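Local coordinates for protein diaminobutyrate-pyruvate transaminase and L-2,4-diaminobutyrate decarboxylase (Vibrio parahaemolyticus, PDB 2QMA) that probably uses pyridoxal 5'-phosphate to decarboxylate L-2,4-diaminobutyrate through its C-terminal decarboxylase domain, the part of the longer protein present here, at residues L125-D130 and Q134-T139; T330-A335 and T372-A377. All blocks are in the same frame, centred on the assembly; numbering follows the deposited sequence.

Contact 1. Residues L125-D130 and Q134-T139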
ATOM      1  N   LEU A 125       9.255   4.239 -13.397  1.00 14.69           N
ATOM      2  CA  LEU A 125       8.307   3.579 -14.305  1.00 15.00           C
ATOM      3  C   LEU A 125       6.851   3.814 -13.905  1.00 15.93           C
ATOM      4  O   LEU A 125       5.966   3.825 -14.759  1.00 16.94           O
ATOM      5  CB  LEU A 125       8.570   2.077 -14.360  1.00 14.33           C
ATOM      6  CG  LEU A 125       9.917   1.666 -15.000  1.00 13.84           C
ATOM      7  CD1 LEU A 125      10.171   0.134 -14.789  1.00 13.09           C
ATOM      8  CD2 LEU A 125      10.020   2.110 -16.467  1.00 13.16           C
ATOM      9  N   ASN A 126       6.602   3.926 -12.601  1.00 15.64           N
ATOM     10  CA  ASN A 126       5.253   4.112 -12.079  1.00 15.89           C
ATOM     11  C   ASN A 126       4.215   3.177 -12.708  1.00 14.92           C
ATOM     12  O   ASN A 126       3.156   3.613 -13.131  1.00 14.19           O
ATOM     13  CB  ASN A 126       4.813   5.582 -12.162  1.00 16.48           C
ATOM     14  CG  ASN A 126       3.616   5.872 -11.270  1.00 18.86           C
ATOM     15  OD1 ASN A 126       3.560   5.404 -10.123  1.00 19.31           O
ATOM     16  ND2 ASN A 126       2.635   6.619 -11.800  1.00 18.71           N
ATOM     17  N   GLN A 127       4.541   1.890 -12.769  1.00 13.97           N
ATOM     18  CA  GLN A 127       3.592   0.864 -13.236  1.00 13.94           C
ATOM     19  C   GLN A 127       2.485   0.684 -12.212  1.00 13.73           C
ATOM     20  O   GLN A 127       2.716   0.811 -11.013  1.00 14.26           O
ATOM     21  CB  GLN A 127       4.286  -0.477 -13.504  1.00 13.28           C
ATOM     22  CG  GLN A 127       5.533  -0.426 -14.468  1.00 11.33           C
ATOM     23  CD  GLN A 127       5.167  -0.073 -15.889  1.00 11.21           C
ATOM     24  OE1 GLN A 127       4.921  -0.941 -16.713  1.00 13.63           O
ATOM     25  NE2 GLN A 127       5.129   1.236 -16.189  1.00 13.60           N
ATOM     26  N   SER A 128       1.285   0.438 -12.723  1.00 15.06           N
ATOM     27  CA  SER A 128       0.133   0.091 -11.927  1.00 16.23           C
ATOM     28  C   SER A 128      -0.257  -1.374 -12.137  1.00 15.79           C
ATOM     29  O   SER A 128      -0.632  -1.776 -13.242  1.00 14.66           O
ATOM     30  CB  SER A 128      -1.015   1.057 -12.288  1.00 17.77           C
ATOM     31  OG  SER A 128      -2.094   0.841 -11.384  1.00 21.12           O
HETATM   32  N   MSE A 129      -0.194  -2.164 -11.056  1.00 15.11           N
HETATM   33  CA  MSE A 129      -0.274  -3.620 -11.133  1.00 16.81           C
HETATM   34  C   MSE A 129      -1.651  -4.164 -11.445  1.00 17.19           C
HETATM   35  O   MSE A 129      -1.798  -5.356 -11.574  1.00 18.66           O
HETATM   36  CB  MSE A 129       0.209  -4.265  -9.827  1.00 15.59           C
HETATM   37  CG  MSE A 129       1.650  -3.784  -9.416  1.00 14.98           C
HETATM   38 SE   MSE A 129       2.976  -4.140 -10.852  0.70 18.24          SE
HETATM   39  CE  MSE A 129       2.611  -5.986 -10.873  1.00 13.61           C
ATOM     40  N   ASP A 130      -2.652  -3.304 -11.581  1.00 18.81           N
ATOM     41  CA  ASP A 130      -3.996  -3.842 -11.751  1.00 20.02           C
ATOM     42  C   ASP A 130      -4.277  -4.378 -13.155  1.00 19.67           C
ATOM     43  O   ASP A 130      -5.238  -5.160 -13.346  1.00 20.09           O
ATOM     44  CB  ASP A 130      -5.088  -2.880 -11.290  1.00 22.17           C
ATOM     45  CG  ASP A 130      -4.819  -1.449 -11.666  1.00 27.71           C
ATOM     46  OD1 ASP A 130      -3.659  -0.980 -11.515  1.00 34.37           O
ATOM     47  OD2 ASP A 130      -5.790  -0.761 -12.045  1.00 32.58           O
ATOM     48  N   GLN A 134      -0.929  -1.555 -17.952  1.00 14.98           N
ATOM     49  CA  GLN A 134      -0.360  -0.542 -17.054  1.00 14.95           C
ATOM     50  C   GLN A 134       0.897  -1.082 -16.377  1.00 14.48           C
ATOM     51  O   GLN A 134       1.528  -0.397 -15.589  1.00 14.54           O
ATOM     52  CB  GLN A 134      -1.382  -0.146 -15.957  1.00 14.58           C
ATOM     53  CG  GLN A 134      -2.641   0.555 -16.432  1.00 16.18           C
ATOM     54  CD  GLN A 134      -3.594   0.812 -15.233  1.00 16.87           C
ATOM     55  OE1 GLN A 134      -3.686   1.916 -14.751  1.00 20.36           O
ATOM     56  NE2 GLN A 134      -4.172  -0.233 -14.699  1.00 18.91           N
ATOM     57  N   ALA A 135       1.277  -2.313 -16.712  1.00 15.29           N
ATOM     58  CA  ALA A 135       2.308  -3.063 -15.989  1.00 14.87           C
ATOM     59  C   ALA A 135       2.697  -4.319 -16.774  1.00 15.52           C
ATOM     60  O   ALA A 135       2.453  -5.448 -16.334  1.00 15.34           O
ATOM     61  CB  ALA A 135       1.794  -3.446 -14.580  1.00 15.09           C
ATOM     62  N   SER A 136       3.374  -4.121 -17.909  1.00 14.14           N
ATOM     63  CA  SER A 136       3.480  -5.170 -18.897  1.00 15.25           C
ATOM     64  C   SER A 136       4.529  -6.197 -18.472  1.00 15.30           C
ATOM     65  O   SER A 136       4.191  -7.366 -18.232  1.00 16.88           O
ATOM     66  CB  SER A 136       3.790  -4.555 -20.269  1.00 14.69           C
ATOM     67  OG  SER A 136       4.811  -3.620 -20.109  1.00 14.00           O
ATOM     68  N   SER A 137       5.775  -5.749 -18.330  1.00 15.04           N
ATOM     69  CA  SER A 137       6.844  -6.614 -17.798  1.00 14.43           C
ATOM     70  C   SER A 137       6.643  -6.872 -16.289  1.00 14.21           C
ATOM     71  O   SER A 137       6.980  -7.956 -15.785  1.00 14.71           O
ATOM     72  CB  SER A 137       8.219  -6.010 -18.059  1.00 13.54           C
ATOM     73  OG  SER A 137       8.339  -4.739 -17.450  1.00 13.48           O
ATOM     74  N   ALA A 138       6.045  -5.901 -15.606  1.00 13.02           N
ATOM     75  CA  ALA A 138       5.883  -5.944 -14.147  1.00 13.71           C
ATOM     76  C   ALA A 138       4.936  -7.075 -13.743  1.00 13.40           C
ATOM     77  O   ALA A 138       5.212  -7.812 -12.821  1.00 12.73           O
ATOM     78  CB  ALA A 138       5.393  -4.632 -13.627  1.00 12.77           C
ATOM     79  N   THR A 139       3.866  -7.265 -14.516  1.00 14.22           N
ATOM     80  CA  THR A 139       2.910  -8.346 -14.202  1.00 14.52           C
ATOM     81  C   THR A 139       3.625  -9.681 -14.156  1.00 13.77           C
ATOM     82  O   THR A 139       3.395 -10.476 -13.252  1.00 11.70           O
ATOM     83  CB  THR A 139       1.775  -8.374 -15.211  1.00 13.96           C
ATOM     84  OG1 THR A 139       0.959  -7.211 -14.981  1.00 18.37           O
ATOM     85  CG2 THR A 139       0.945  -9.639 -15.026  1.00 16.99           C
TER
HETATM   86  O   HOH W   1       6.131  -3.260 -16.515  1.00 23.25           O
HETATM   87  O   HOH W   2      -1.576  -6.888 -13.817  1.00 26.77           O
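Gln127 packs its CA and CB on the backbone O of Gln134 where the loop leaving helix 113-125 returns to helix 136-152; the two side-chain amides go separate ways. The backbone N of Ser128 bonds Gln134 O at 3.0 Å. Gln134 runs extended beyond CG past the CB of Ser128, which brings NE2 to Asp130 OD2 at 3.2 Å. That bond meets the oxygen from above the carboxylate, whose plane stands 68° from the amide; NE2 also bonds Ser131 OG. Gln127 instead bends at chi2 (-67°), which turns its amide back toward its own segment, where NE2 reaches Leu125 O at 3.1 Å, with Ile96 O of the second subunit as another acceptor. OE1, against the CA of Ala135, takes a bond from a water at 2.6 Å that in turn accepts from Ala138 N and donates to Ser137 OG, so it bridges to the first turn of the helix. Farther along the loop, the folded chain of Met129, a selenomethionine, lays SE on the CB of Ala138 at 3.7 Å and beside the CB of Ala135. A second water joins Met129 O to Thr139 OG1. This is an inter-helix connection whose loop is tied to the first turn of the following helix by amides and water, and it forms part of the dimer interface of a PLP-dependent decarboxylase domain.

Contact 2. Residues T330-A335 and T372-A377; sequences TISCGA and TKRFDA
Where the chain enters strand 334-338 of the central mixed sheet, it meets the loop leading into helix 377-386, and a serine and an aspartate carry the encounter. Ser332 OG bonds Asp376 OD2 at 2.9 Å, coming from above the carboxylate plane, 42° out of it. The hydroxyl is directed there by a chi1 of 43°, which sets OG between the backbone N and the carbonyl carbon; the peptide bond before Ser332 is cis. OD2 also accepts from a water, 3.1 Å away, which takes the N-H of Gly334 and thus ties the carboxylate to the start of the strand. The other oxygen, OD1, faces Arg374 of its own loop: NH2 reaches it at 3.0 Å, nearly along the C-O axis and in the guanidinium plane, so this salt bridge is edge-on. Lys379 forms a second salt bridge with OD1 and also bonds the carbonyl oxygens of Ser332 and Thr330, so its ammonium probably helps to balance the carboxylate. Arg374 is further paired with Glu119 of its own chain and with Glu119 of the second subunit. Beside this polar cluster, Cys333 SG lies 3.7 Å from Asp376 O. Between Arg374 and Asp376, Phe375 is the centre of an inverse gamma turn. The whole is a buried ionic network at the subunit interface of a fold-type I PLP-dependent enzyme, joining the lead-in to a sheet strand with the lead-in to a helix.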
ATOM      1  N   THR A 330      12.249  -2.583   1.463  1.00 14.27           N
ATOM      2  CA  THR A 330      11.586  -1.352   1.869  1.00 15.03           C
ATOM      3  C   THR A 330      10.040  -1.518   1.991  1.00 15.45           C
ATOM      4  O   THR A 330       9.394  -2.272   1.226  1.00 14.91           O
ATOM      5  CB  THR A 330      11.875  -0.195   0.896  1.00 14.81           C
ATOM      6  OG1 THR A 330      11.608  -0.634  -0.425  1.00 14.15           O
ATOM      7  CG2 THR A 330      13.364   0.299   0.968  1.00 16.28           C
ATOM      8  N   ILE A 331       9.450  -0.820   2.953  1.00 16.32           N
ATOM      9  CA  ILE A 331       7.973  -0.760   3.022  1.00 16.57           C
ATOM     10  C   ILE A 331       7.393  -0.135   1.750  1.00 16.83           C
ATOM     11  O   ILE A 331       7.950   0.844   1.288  1.00 15.78           O
ATOM     12  CB  ILE A 331       7.525   0.037   4.266  1.00 16.54           C
ATOM     13  CG1 ILE A 331       8.031  -0.652   5.545  1.00 18.85           C
ATOM     14  CG2 ILE A 331       5.986   0.258   4.279  1.00 17.03           C
ATOM     15  CD1 ILE A 331       8.334   0.367   6.652  1.00 21.46           C
ATOM     16  N   SER A 332       6.317  -0.665   1.129  1.00 15.32           N
ATOM     17  CA  SER A 332       5.628  -1.937   1.423  1.00 16.95           C
ATOM     18  C   SER A 332       6.179  -3.072   0.588  1.00 16.73           C
ATOM     19  O   SER A 332       6.647  -2.878  -0.557  1.00 15.93           O
ATOM     20  CB  SER A 332       4.145  -1.800   1.051  1.00 15.87           C
ATOM     21  OG  SER A 332       4.038  -1.116  -0.214  1.00 19.12           O
ATOM     22  N   CYS A 333       6.113  -4.282   1.133  1.00 16.63           N
ATOM     23  CA  CYS A 333       6.514  -5.444   0.353  1.00 15.92           C
ATOM     24  C   CYS A 333       6.009  -6.623   1.170  1.00 16.03           C
ATOM     25  O   CYS A 333       6.663  -7.030   2.130  1.00 16.23           O
ATOM     26  CB  CYS A 333       8.030  -5.482   0.166  1.00 15.57           C
ATOM     27  SG  CYS A 333       8.612  -6.592  -1.146  1.00 18.86           S
ATOM     28  N   GLY A 334       4.832  -7.130   0.825  1.00 14.91           N
ATOM     29  CA  GLY A 334       4.322  -8.354   1.484  1.00 14.65           C
ATOM     30  C   GLY A 334       3.555  -9.183   0.468  1.00 14.27           C
ATOM     31  O   GLY A 334       3.292  -8.719  -0.628  1.00 13.57           O
ATOM     32  N   ALA A 335       3.192 -10.410   0.805  1.00 13.66           N
ATOM     33  CA  ALA A 335       2.337 -11.207  -0.129  1.00 12.33           C
ATOM     34  C   ALA A 335       1.474 -12.118   0.699  1.00 12.25           C
ATOM     35  O   ALA A 335       1.778 -12.392   1.854  1.00 12.35           O
ATOM     36  CB  ALA A 335       3.175 -12.045  -1.045  1.00 13.46           C
ATOM     37  N   THR A 372      -5.250   0.157  -8.266  1.00 25.51           N
ATOM     38  CA  THR A 372      -3.961   0.827  -8.347  1.00 24.35           C
ATOM     39  C   THR A 372      -2.995   0.243  -7.303  1.00 23.27           C
ATOM     40  O   THR A 372      -3.096   0.510  -6.099  1.00 23.93           O
ATOM     41  CB  THR A 372      -4.157   2.354  -8.214  1.00 24.96           C
ATOM     42  OG1 THR A 372      -5.058   2.643  -7.132  1.00 26.75           O
ATOM     43  CG2 THR A 372      -4.813   2.877  -9.452  1.00 23.63           C
ATOM     44  N   LYS A 373      -2.086  -0.620  -7.736  1.00 20.65           N
ATOM     45  CA  LYS A 373      -1.082  -1.089  -6.783  1.00 18.67           C
ATOM     46  C   LYS A 373       0.331  -1.020  -7.377  1.00 16.60           C
ATOM     47  O   LYS A 373       0.508  -1.065  -8.608  1.00 15.15           O
ATOM     48  CB  LYS A 373      -1.459  -2.338  -5.969  1.00 17.70           C
ATOM     49  CG  LYS A 373      -1.116  -3.768  -6.510  1.00 19.38           C
ATOM     50  CD  LYS A 373      -0.944  -4.739  -5.376  1.00 21.31           C
ATOM     51  CE  LYS A 373       0.156  -5.821  -5.693  1.00 25.06           C
ATOM     52  NZ  LYS A 373      -0.261  -6.892  -6.655  1.00 21.83           N
ATOM     53  N   ARG A 374       1.295  -0.802  -6.489  1.00 15.48           N
ATOM     54  CA  ARG A 374       2.646  -0.504  -6.924  1.00 14.25           C
ATOM     55  C   ARG A 374       3.472  -1.778  -7.128  1.00 12.90           C
ATOM     56  O   ARG A 374       3.139  -2.871  -6.644  1.00 13.10           O
ATOM     57  CB  ARG A 374       3.351   0.579  -6.064  1.00 14.20           C
ATOM     58  CG  ARG A 374       4.097   0.112  -4.900  1.00 14.76           C
ATOM     59  CD  ARG A 374       4.394   1.177  -3.845  1.00 14.61           C
ATOM     60  NE  ARG A 374       5.290   2.258  -4.283  1.00 13.95           N
ATOM     61  CZ  ARG A 374       6.631   2.194  -4.284  1.00 14.05           C
ATOM     62  NH1 ARG A 374       7.348   3.252  -4.700  1.00 11.61           N
ATOM     63  NH2 ARG A 374       7.261   1.105  -3.861  1.00 15.02           N
ATOM     64  N   PHE A 375       4.534  -1.605  -7.907  1.00 11.74           N
ATOM     65  CA  PHE A 375       5.383  -2.704  -8.369  1.00 11.67           C
ATOM     66  C   PHE A 375       6.395  -3.112  -7.266  1.00 12.13           C
ATOM     67  O   PHE A 375       7.610  -3.167  -7.498  1.00 11.47           O
ATOM     68  CB  PHE A 375       6.052  -2.223  -9.696  1.00 10.80           C
ATOM     69  CG  PHE A 375       6.894  -3.281 -10.423  1.00 11.58           C
ATOM     70  CD1 PHE A 375       6.831  -4.639 -10.095  1.00 12.46           C
ATOM     71  CD2 PHE A 375       7.722  -2.885 -11.475  1.00 13.80           C
ATOM     72  CE1 PHE A 375       7.607  -5.590 -10.787  1.00 10.25           C
ATOM     73  CE2 PHE A 375       8.505  -3.834 -12.175  1.00 12.18           C
ATOM     74  CZ  PHE A 375       8.435  -5.184 -11.821  1.00  9.36           C
ATOM     75  N   ASP A 376       5.901  -3.418  -6.072  1.00 11.38           N
ATOM     76  CA  ASP A 376       6.797  -3.833  -4.996  1.00 12.72           C
ATOM     77  C   ASP A 376       7.599  -5.157  -5.254  1.00 12.21           C
ATOM     78  O   ASP A 376       8.669  -5.402  -4.660  1.00 12.50           O
ATOM     79  CB  ASP A 376       6.020  -3.949  -3.669  1.00 13.87           C
ATOM     80  CG  ASP A 376       5.540  -2.607  -3.159  1.00 16.07           C
ATOM     81  OD1 ASP A 376       6.350  -1.671  -3.218  1.00 14.99           O
ATOM     82  OD2 ASP A 376       4.352  -2.491  -2.729  1.00 16.55           O
ATOM     83  N   ALA A 377       7.061  -6.007  -6.110  1.00 11.73           N
ATOM     84  CA  ALA A 377       7.644  -7.339  -6.332  1.00 11.58           C
ATOM     85  C   ALA A 377       9.027  -7.174  -6.967  1.00 11.76           C
ATOM     86  O   ALA A 377       9.851  -8.103  -6.922  1.00 11.98           O
ATOM     87  CB  ALA A 377       6.739  -8.171  -7.215  1.00 12.02           C
TER
HETATM   88  O   HOH W   3       4.030  -5.323  -1.611  1.00 29.37           O

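Contact 1 and contact 2 lie in series along the chain, their centres 12 Å apart, and meet directly through segments 125-130 and 372-377. Met129 N lies 2.8 Å from Lys373 O, probably a hydrogen bond, and Met129 CG packs on Arg374 O. The ring of Phe375 packs on helix 136-152 in contact 1, its CE2 lying 3.5 Å from Ala138 CB. Both contacts also reach the second subunit, where Asn126 of one chain bonds the backbone N of Ile331 in the other. Contact 2 is the one near the cofactor site: the side chain of Cys333 is about 9 Å from that of Lys325, the predicted pyridoxal phosphate lysine, which carries no cofactor here. Contact 1 lies away from that site.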